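Local coordinates for envelope polyprotein (Puumala orthohantavirus, PDB 5FXU) that probably forms, together with its partner glycoprotein Gc, the antigenic spike on the hantaviral surface and takes part in attachment and entry into host cells, at residues Thr32-Leu37 and Phe112-Asn117; Ser84-Arg89 and Tyr321-Gly326; Cys121-Phe126 and Leu142-Gln147. All coordinates share one frame; numbering follows the deposited sequence.

Contact 1: residues Thr32-Leu37 and Phe112-Asn117. With NAG (2-acetamido-2-deoxy-beta-D-glucopyranose), chain C.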
# COMPACT_ATOMS: atom_id res chain seq x y z
N THR A 32 -21.98 2.82 0.27
CA THR A 32 -22.56 4.03 -0.35
C THR A 32 -21.85 5.30 0.09
O THR A 32 -21.75 6.25 -0.67
CB THR A 32 -24.07 4.16 -0.09
OG1 THR A 32 -24.33 4.07 1.31
CG2 THR A 32 -24.85 3.05 -0.81
N GLN A 33 -21.31 5.30 1.31
CA GLN A 33 -20.54 6.43 1.82
C GLN A 33 -19.10 6.53 1.34
O GLN A 33 -18.49 7.59 1.50
CB GLN A 33 -20.59 6.45 3.34
CG GLN A 33 -21.97 6.78 3.87
CD GLN A 33 -22.04 6.76 5.38
OE1 GLN A 33 -21.04 6.96 6.08
NE2 GLN A 33 -23.26 6.53 5.90
N VAL A 34 -18.57 5.48 0.74
CA VAL A 34 -17.15 5.42 0.35
C VAL A 34 -16.83 6.39 -0.76
O VAL A 34 -15.79 7.05 -0.74
CB VAL A 34 -16.75 3.98 -0.07
CG1 VAL A 34 -15.34 3.92 -0.62
CG2 VAL A 34 -16.87 3.03 1.10
N GLU A 35 -17.74 6.50 -1.73
CA GLU A 35 -17.57 7.43 -2.85
C GLU A 35 -17.55 8.92 -2.43
O GLU A 35 -16.98 9.76 -3.13
CB GLU A 35 -18.62 7.13 -3.96
CG GLU A 35 -18.50 5.75 -4.63
CD GLU A 35 -19.47 4.67 -4.12
OE1 GLU A 35 -19.81 4.69 -2.90
OE2 GLU A 35 -19.83 3.77 -4.91
N SER A 36 -18.14 9.24 -1.27
CA SER A 36 -18.13 10.59 -0.70
C SER A 36 -16.93 10.94 0.19
O SER A 36 -16.80 12.10 0.58
CB SER A 36 -19.40 10.82 0.12
OG SER A 36 -20.53 10.69 -0.71
N LEU A 37 -16.10 9.97 0.55
CA LEU A 37 -15.06 10.19 1.56
C LEU A 37 -13.99 11.19 1.10
O LEU A 37 -13.39 11.02 0.05
CB LEU A 37 -14.41 8.86 1.97
CG LEU A 37 -15.26 7.89 2.79
CD1 LEU A 37 -14.44 6.66 3.14
CD2 LEU A 37 -15.82 8.53 4.06
N PHE A 112 -5.79 7.21 1.76
CA PHE A 112 -6.31 5.98 2.41
C PHE A 112 -6.42 4.85 1.42
O PHE A 112 -6.46 5.08 0.22
CB PHE A 112 -7.61 6.24 3.17
CG PHE A 112 -8.69 6.81 2.32
CD1 PHE A 112 -8.78 8.19 2.08
CD2 PHE A 112 -9.61 5.97 1.72
CE1 PHE A 112 -9.77 8.70 1.27
CE2 PHE A 112 -10.61 6.47 0.92
CZ PHE A 112 -10.69 7.83 0.68
N ASP A 113 -6.35 3.63 1.92
CA ASP A 113 -6.71 2.43 1.15
C ASP A 113 -8.01 1.88 1.77
O ASP A 113 -8.39 2.30 2.86
CB ASP A 113 -5.55 1.39 1.18
CG ASP A 113 -5.61 0.39 -0.02
OD1 ASP A 113 -6.68 0.36 -0.70
OD2 ASP A 113 -4.58 -0.36 -0.28
N LEU A 114 -8.66 0.94 1.09
CA LEU A 114 -9.97 0.41 1.51
C LEU A 114 -9.90 -1.10 1.65
O LEU A 114 -9.36 -1.76 0.79
CB LEU A 114 -11.05 0.74 0.50
CG LEU A 114 -11.26 2.21 0.18
CD1 LEU A 114 -12.18 2.38 -1.02
CD2 LEU A 114 -11.81 2.92 1.39
N SER A 115 -10.45 -1.62 2.75
CA SER A 115 -10.54 -3.03 3.01
C SER A 115 -12.02 -3.24 3.23
O SER A 115 -12.57 -2.74 4.21
CB SER A 115 -9.75 -3.43 4.26
OG SER A 115 -8.37 -3.19 4.09
N CYS A 116 -12.65 -3.99 2.33
CA CYS A 116 -14.10 -4.03 2.21
C CYS A 116 -14.67 -5.45 2.07
O CYS A 116 -14.07 -6.32 1.44
CB CYS A 116 -14.51 -3.27 0.97
SG CYS A 116 -13.87 -1.60 0.81
N ASN A 117 -15.85 -5.66 2.62
CA ASN A 117 -16.67 -6.82 2.27
C ASN A 117 -17.75 -6.29 1.34
O ASN A 117 -17.63 -5.16 0.88
CB ASN A 117 -17.19 -7.55 3.52
CG ASN A 117 -18.14 -6.72 4.37
OD1 ASN A 117 -18.71 -5.72 3.91
ND2 ASN A 117 -18.32 -7.14 5.61
C1 NAG C . -19.19 -6.48 6.55
C2 NAG C . -20.25 -7.52 6.87
C3 NAG C . -21.19 -7.00 7.95
C4 NAG C . -20.50 -6.31 9.13
C5 NAG C . -19.29 -5.45 8.70
C6 NAG C . -18.36 -5.03 9.83
C7 NAG C . -21.17 -9.06 5.19
C8 NAG C . -22.04 -9.12 3.97
N2 NAG C . -21.04 -7.83 5.70
O3 NAG C . -21.99 -8.09 8.40
O4 NAG C . -21.54 -5.47 9.68
O5 NAG C . -18.50 -6.18 7.75
O6 NAG C . -17.51 -6.12 10.20
O7 NAG C . -20.65 -10.06 5.65

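Contact 2: residues Ser84-Arg89 and Tyr321-Gly326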
# COMPACT_ATOMS: atom_id res chain seq x y z
N SER A 84 -18.49 -1.95 -13.11
CA SER A 84 -18.66 -0.65 -13.74
C SER A 84 -17.49 0.28 -13.43
O SER A 84 -16.73 0.05 -12.49
CB SER A 84 -19.97 -0.02 -13.29
OG SER A 84 -20.03 0.11 -11.89
N GLU A 85 -17.35 1.34 -14.22
CA GLU A 85 -16.30 2.33 -14.03
C GLU A 85 -16.83 3.49 -13.21
O GLU A 85 -17.87 4.04 -13.52
CB GLU A 85 -15.72 2.80 -15.36
CG GLU A 85 -14.65 1.84 -15.88
CD GLU A 85 -15.22 0.47 -16.23
OE1 GLU A 85 -16.01 0.41 -17.20
OE2 GLU A 85 -14.88 -0.53 -15.56
N ILE A 86 -16.11 3.82 -12.14
CA ILE A 86 -16.48 4.92 -11.24
C ILE A 86 -15.23 5.69 -10.90
O ILE A 86 -14.13 5.21 -11.18
CB ILE A 86 -17.06 4.41 -9.93
CG1 ILE A 86 -16.07 3.51 -9.21
CG2 ILE A 86 -18.35 3.66 -10.21
CD1 ILE A 86 -16.48 3.20 -7.80
N ASN A 87 -15.42 6.86 -10.32
CA ASN A 87 -14.32 7.71 -9.89
C ASN A 87 -14.29 7.71 -8.39
O ASN A 87 -15.31 7.91 -7.76
CB ASN A 87 -14.47 9.13 -10.41
CG ASN A 87 -14.13 9.23 -11.89
OD1 ASN A 87 -12.96 9.15 -12.27
ND2 ASN A 87 -15.13 9.39 -12.72
N LEU A 88 -13.13 7.44 -7.81
CA LEU A 88 -12.93 7.54 -6.38
C LEU A 88 -12.01 8.73 -6.14
O LEU A 88 -11.37 9.21 -7.08
CB LEU A 88 -12.31 6.24 -5.84
CG LEU A 88 -13.20 4.99 -5.96
CD1 LEU A 88 -12.46 3.73 -5.52
CD2 LEU A 88 -14.49 5.12 -5.17
N ARG A 89 -11.96 9.23 -4.91
CA ARG A 89 -10.95 10.20 -4.54
C ARG A 89 -10.30 9.86 -3.25
O ARG A 89 -10.89 9.17 -2.41
CB ARG A 89 -11.55 11.57 -4.30
CG ARG A 89 -12.45 12.18 -5.34
CD ARG A 89 -12.97 13.53 -4.80
NE ARG A 89 -13.47 14.46 -5.82
CZ ARG A 89 -12.72 15.27 -6.59
NH1 ARG A 89 -11.39 15.27 -6.51
NH2 ARG A 89 -13.32 16.06 -7.49
N TYR A 321 -7.26 0.05 -12.68
CA TYR A 321 -7.42 0.01 -11.23
C TYR A 321 -8.73 -0.66 -10.86
O TYR A 321 -9.75 -0.41 -11.48
CB TYR A 321 -7.35 1.43 -10.63
CG TYR A 321 -6.00 2.08 -10.72
CD1 TYR A 321 -5.05 1.82 -9.77
CD2 TYR A 321 -5.69 2.98 -11.75
CE1 TYR A 321 -3.80 2.42 -9.82
CE2 TYR A 321 -4.44 3.59 -11.83
CZ TYR A 321 -3.49 3.30 -10.85
OH TYR A 321 -2.23 3.85 -10.90
N ILE A 322 -8.68 -1.49 -9.83
CA ILE A 322 -9.82 -2.28 -9.41
C ILE A 322 -10.12 -2.06 -7.94
O ILE A 322 -9.23 -2.00 -7.14
CB ILE A 322 -9.57 -3.78 -9.66
CG1 ILE A 322 -9.55 -4.03 -11.16
CG2 ILE A 322 -10.69 -4.65 -9.09
CD1 ILE A 322 -8.32 -4.75 -11.56
N TRP A 323 -11.40 -1.91 -7.65
CA TRP A 323 -11.92 -1.92 -6.32
C TRP A 323 -12.92 -3.08 -6.24
O TRP A 323 -13.93 -3.07 -6.93
CB TRP A 323 -12.62 -0.59 -6.05
CG TRP A 323 -13.28 -0.52 -4.72
CD1 TRP A 323 -12.83 -1.04 -3.57
CD2 TRP A 323 -14.50 0.14 -4.42
NE1 TRP A 323 -13.70 -0.76 -2.57
CE2 TRP A 323 -14.74 -0.04 -3.07
CE3 TRP A 323 -15.41 0.88 -5.18
CZ2 TRP A 323 -15.86 0.49 -2.44
CZ3 TRP A 323 -16.52 1.41 -4.57
CH2 TRP A 323 -16.74 1.21 -3.20
N ALA A 324 -12.63 -4.08 -5.40
CA ALA A 324 -13.39 -5.31 -5.38
C ALA A 324 -13.91 -5.66 -4.00
O ALA A 324 -13.36 -6.52 -3.32
CB ALA A 324 -12.56 -6.44 -5.97
N PRO A 325 -14.96 -4.99 -3.56
CA PRO A 325 -15.45 -5.24 -2.22
C PRO A 325 -16.08 -6.61 -2.12
O PRO A 325 -16.83 -7.01 -3.01
CB PRO A 325 -16.48 -4.15 -1.99
CG PRO A 325 -16.74 -3.51 -3.30
CD PRO A 325 -15.57 -3.79 -4.18
N GLY A 326 -15.72 -7.33 -1.07
CA GLY A 326 -16.19 -8.69 -0.86
C GLY A 326 -15.45 -9.74 -1.68
O GLY A 326 -15.86 -10.88 -1.70

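Contact 3: residues Cys121-Phe126 and Leu142-Gln147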
# COMPACT_ATOMS: atom_id res chain seq x y z
N CYS A 121 -16.79 -0.93 4.28
CA CYS A 121 -15.35 -0.69 4.09
C CYS A 121 -14.67 -0.10 5.32
O CYS A 121 -15.18 0.83 5.93
CB CYS A 121 -15.11 0.28 2.94
SG CYS A 121 -15.54 -0.43 1.33
N GLN A 122 -13.49 -0.60 5.65
CA GLN A 122 -12.61 0.01 6.64
C GLN A 122 -11.51 0.77 5.90
O GLN A 122 -10.63 0.15 5.30
CB GLN A 122 -12.04 -1.07 7.54
CG GLN A 122 -13.11 -1.74 8.39
CD GLN A 122 -12.54 -2.67 9.45
OE1 GLN A 122 -12.78 -3.86 9.42
NE2 GLN A 122 -11.80 -2.11 10.41
N PRO A 123 -11.55 2.11 5.92
CA PRO A 123 -10.42 2.84 5.38
C PRO A 123 -9.18 2.72 6.29
O PRO A 123 -9.31 2.67 7.51
CB PRO A 123 -10.89 4.30 5.37
CG PRO A 123 -12.34 4.29 5.69
CD PRO A 123 -12.55 3.02 6.48
N THR A 124 -8.00 2.62 5.68
CA THR A 124 -6.76 2.65 6.39
C THR A 124 -6.13 3.95 5.91
O THR A 124 -5.89 4.14 4.72
CB THR A 124 -5.84 1.44 6.08
OG1 THR A 124 -6.37 0.24 6.66
CG2 THR A 124 -4.46 1.64 6.68
N VAL A 125 -5.88 4.86 6.85
CA VAL A 125 -5.29 6.16 6.53
C VAL A 125 -3.78 6.09 6.70
O VAL A 125 -3.31 5.65 7.73
CB VAL A 125 -5.88 7.25 7.43
CG1 VAL A 125 -5.16 8.57 7.23
CG2 VAL A 125 -7.36 7.41 7.14
N PHE A 126 -3.06 6.55 5.69
CA PHE A 126 -1.61 6.61 5.71
C PHE A 126 -1.19 8.07 5.71
O PHE A 126 -1.70 8.87 4.91
CB PHE A 126 -1.03 5.95 4.46
CG PHE A 126 -1.22 4.46 4.44
CD1 PHE A 126 -2.38 3.89 3.87
CD2 PHE A 126 -0.27 3.61 4.98
CE1 PHE A 126 -2.58 2.51 3.86
CE2 PHE A 126 -0.47 2.22 4.98
CZ PHE A 126 -1.63 1.68 4.42
N LEU A 142 -7.07 14.92 11.63
CA LEU A 142 -7.57 14.63 10.30
C LEU A 142 -9.02 14.17 10.47
O LEU A 142 -9.42 13.60 11.49
CB LEU A 142 -6.76 13.53 9.62
CG LEU A 142 -5.23 13.66 9.55
CD1 LEU A 142 -4.58 12.39 9.02
CD2 LEU A 142 -4.84 14.83 8.65
N GLY A 143 -9.81 14.44 9.44
CA GLY A 143 -11.15 13.92 9.38
C GLY A 143 -11.33 13.11 8.11
O GLY A 143 -10.77 13.45 7.05
N LEU A 144 -12.12 12.05 8.24
CA LEU A 144 -12.52 11.23 7.10
C LEU A 144 -13.97 10.81 7.29
O LEU A 144 -14.28 10.06 8.22
CB LEU A 144 -11.61 10.01 6.95
CG LEU A 144 -11.80 9.23 5.65
CD1 LEU A 144 -11.36 10.04 4.43
CD2 LEU A 144 -11.01 7.93 5.73
N GLY A 145 -14.83 11.35 6.41
CA GLY A 145 -16.28 11.27 6.56
C GLY A 145 -16.67 11.79 7.93
O GLY A 145 -16.45 12.96 8.23
N ASP A 146 -17.17 10.88 8.76
CA ASP A 146 -17.65 11.19 10.10
C ASP A 146 -16.66 10.82 11.23
O ASP A 146 -16.98 10.98 12.41
CB ASP A 146 -19.02 10.51 10.29
CG ASP A 146 -20.09 11.09 9.33
OD1 ASP A 146 -20.30 12.33 9.37
OD2 ASP A 146 -20.67 10.31 8.52
N GLN A 147 -15.47 10.37 10.86
CA GLN A 147 -14.46 9.97 11.84
C GLN A 147 -13.40 11.04 12.00
O GLN A 147 -12.99 11.67 11.03
CB GLN A 147 -13.81 8.63 11.45
CG GLN A 147 -14.47 7.41 12.07
CD GLN A 147 -14.27 7.29 13.57
OE1 GLN A 147 -13.28 7.77 14.12
NE2 GLN A 147 -15.22 6.63 14.25

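Contact 1: residues Thr32-Leu37 and Phe112-Asn117
V34 and L114 meet methyl to methyl: V34 CG1 lies 3.5 Å from L114 CD1, the two side chains approaching tip to tip, with L114 CD2 as the second neighbour of the same methyl. V34 holds CG1 anti to the backbone N (chi1 174°), which leaves CG2 for the sulfur of C121. A looser apolar touch lies two residues earlier on the strand, where L37 CB approaches F112 CZ at 4.1 Å, obliquely to the ring. No hydrogen bond crosses between 32-37 and 112-117; polar links run within each segment or elsewhere. The backbone of 32-37 turns, with S36 N bonded to Q33 O and L37 N to V34 O. On the strand, D113 OD1 takes the L114 N-H at 2.7 Å, on the anti side but tilted 31° out of the carboxylate plane, and T310 and T344 also bond this carboxylate. Covalent chemistry marks the end of the strand: C116 is in a disulfide with C121, and N117 ND2 carries the N-linked NAG through a 1.4 Å bond to its C1. The contact thus seats a loop on strand 107-116 through apolar side chains, close to the glycosylated asparagine just past the strand's end.

Contact 2: residues Ser84-Arg89 and Tyr321-Gly326
The indole of W323 has L88 CD1 over one face, 3.8 Å above the plane and displaced toward the rim, and P325 CD over the opposite face at the same height, also toward the rim. I86 comes from another direction: its CD1 stands at the edge, near the ring plane, 3.7 Å from W323 CE3 and equally near W323 CZ3. The nearest ring atom to L88 CD1 is again W323 CE3, at 4.1 Å, so the benzo part of the indole takes both aliphatic tips. Both side chains cross W323 at about a right angle, and each touches it with a terminal methyl. The tryptophan reaches them because its CG is anti to the backbone N (chi1 177°), carrying the ring toward strand 79-89. I86 has CG1 between its backbone N and carbonyl carbon (chi1 59°), and the chain then runs on extended to CD1. Strand 54-64 lies between the two strands in the backbone pairing: S84, I86 and L88 bond K59, F57 and Q55, while Y321 bonds T58. I86, L88 and W323 therefore meet across a strand by side chains alone. The ring continues into further packing, against L31, V34, L114 and C116, while F57 backs L88. No hydrogen bond joins 84-89 to 321-326, so the contact is purely apolar; within these two segments the indole is positioned by aliphatic neighbours on both faces and at one edge.

Contact 3: residues Cys121-Phe126 and Leu142-Gln147
L144 packs against P123 and V125 of strand 120-130. From CB, its CG lies anti to the backbone N (chi1 -170°); with CD1 turned aside (chi2 67°), CD2 is left extended toward the other strand. That one methyl carries the leucine's side of the contact: L144 CD2 is 3.6 Å from P123 CB and 3.9 Å from P123 CG, the leucine crossing the proline ring obliquely. The same methyl is 3.9 Å from V125 CG2, where the two side chains run alongside each other in opposing senses. The other methyl of V125, CG1, is 4.3 Å from L142 CD1, a loose touch. The short strand segments 121-126 and 142-144 run nearly antiparallel, at 154°, but their axes stay 10.2 Å apart and no backbone bond joins them; the four-stranded sheet that holds 139-144 packs through side chains on the sheet holding 120-130. Beyond L144 the chain reverses in a type II' turn, closed by L144 N to Q147 O and Q147 N to L144 O, with G145 supplying the positive phi. L26 and L39 also pack on L144. The chemistry is that of a sheet-to-sheet core, held by branched aliphatic groups and a proline ring.

How the contacts relate
All three contacts are apolar, with no hydrogen bond across any pair of segments. Contacts 1 and 3 are wholly buried; contact 2 is buried except that I86 is partly exposed. Contact 1 sets a loop on a strand and contact 3 joins two sheets through aliphatic groups alone. In contact 2 an indole takes aliphatic groups on both faces and at an edge, whereas the F112 ring of contact 1 makes one looser touch. Contacts 1 and 3 share the neighbouring strands 107-116 and 120-130, the C116-C121 disulfide and the S115-Q122 backbone pair. Contact 2 abuts contact 1 where C116 O probably bonds G326 N, and meets contact 3, about 17 Å away between centres, where W323 packs on C121 SG.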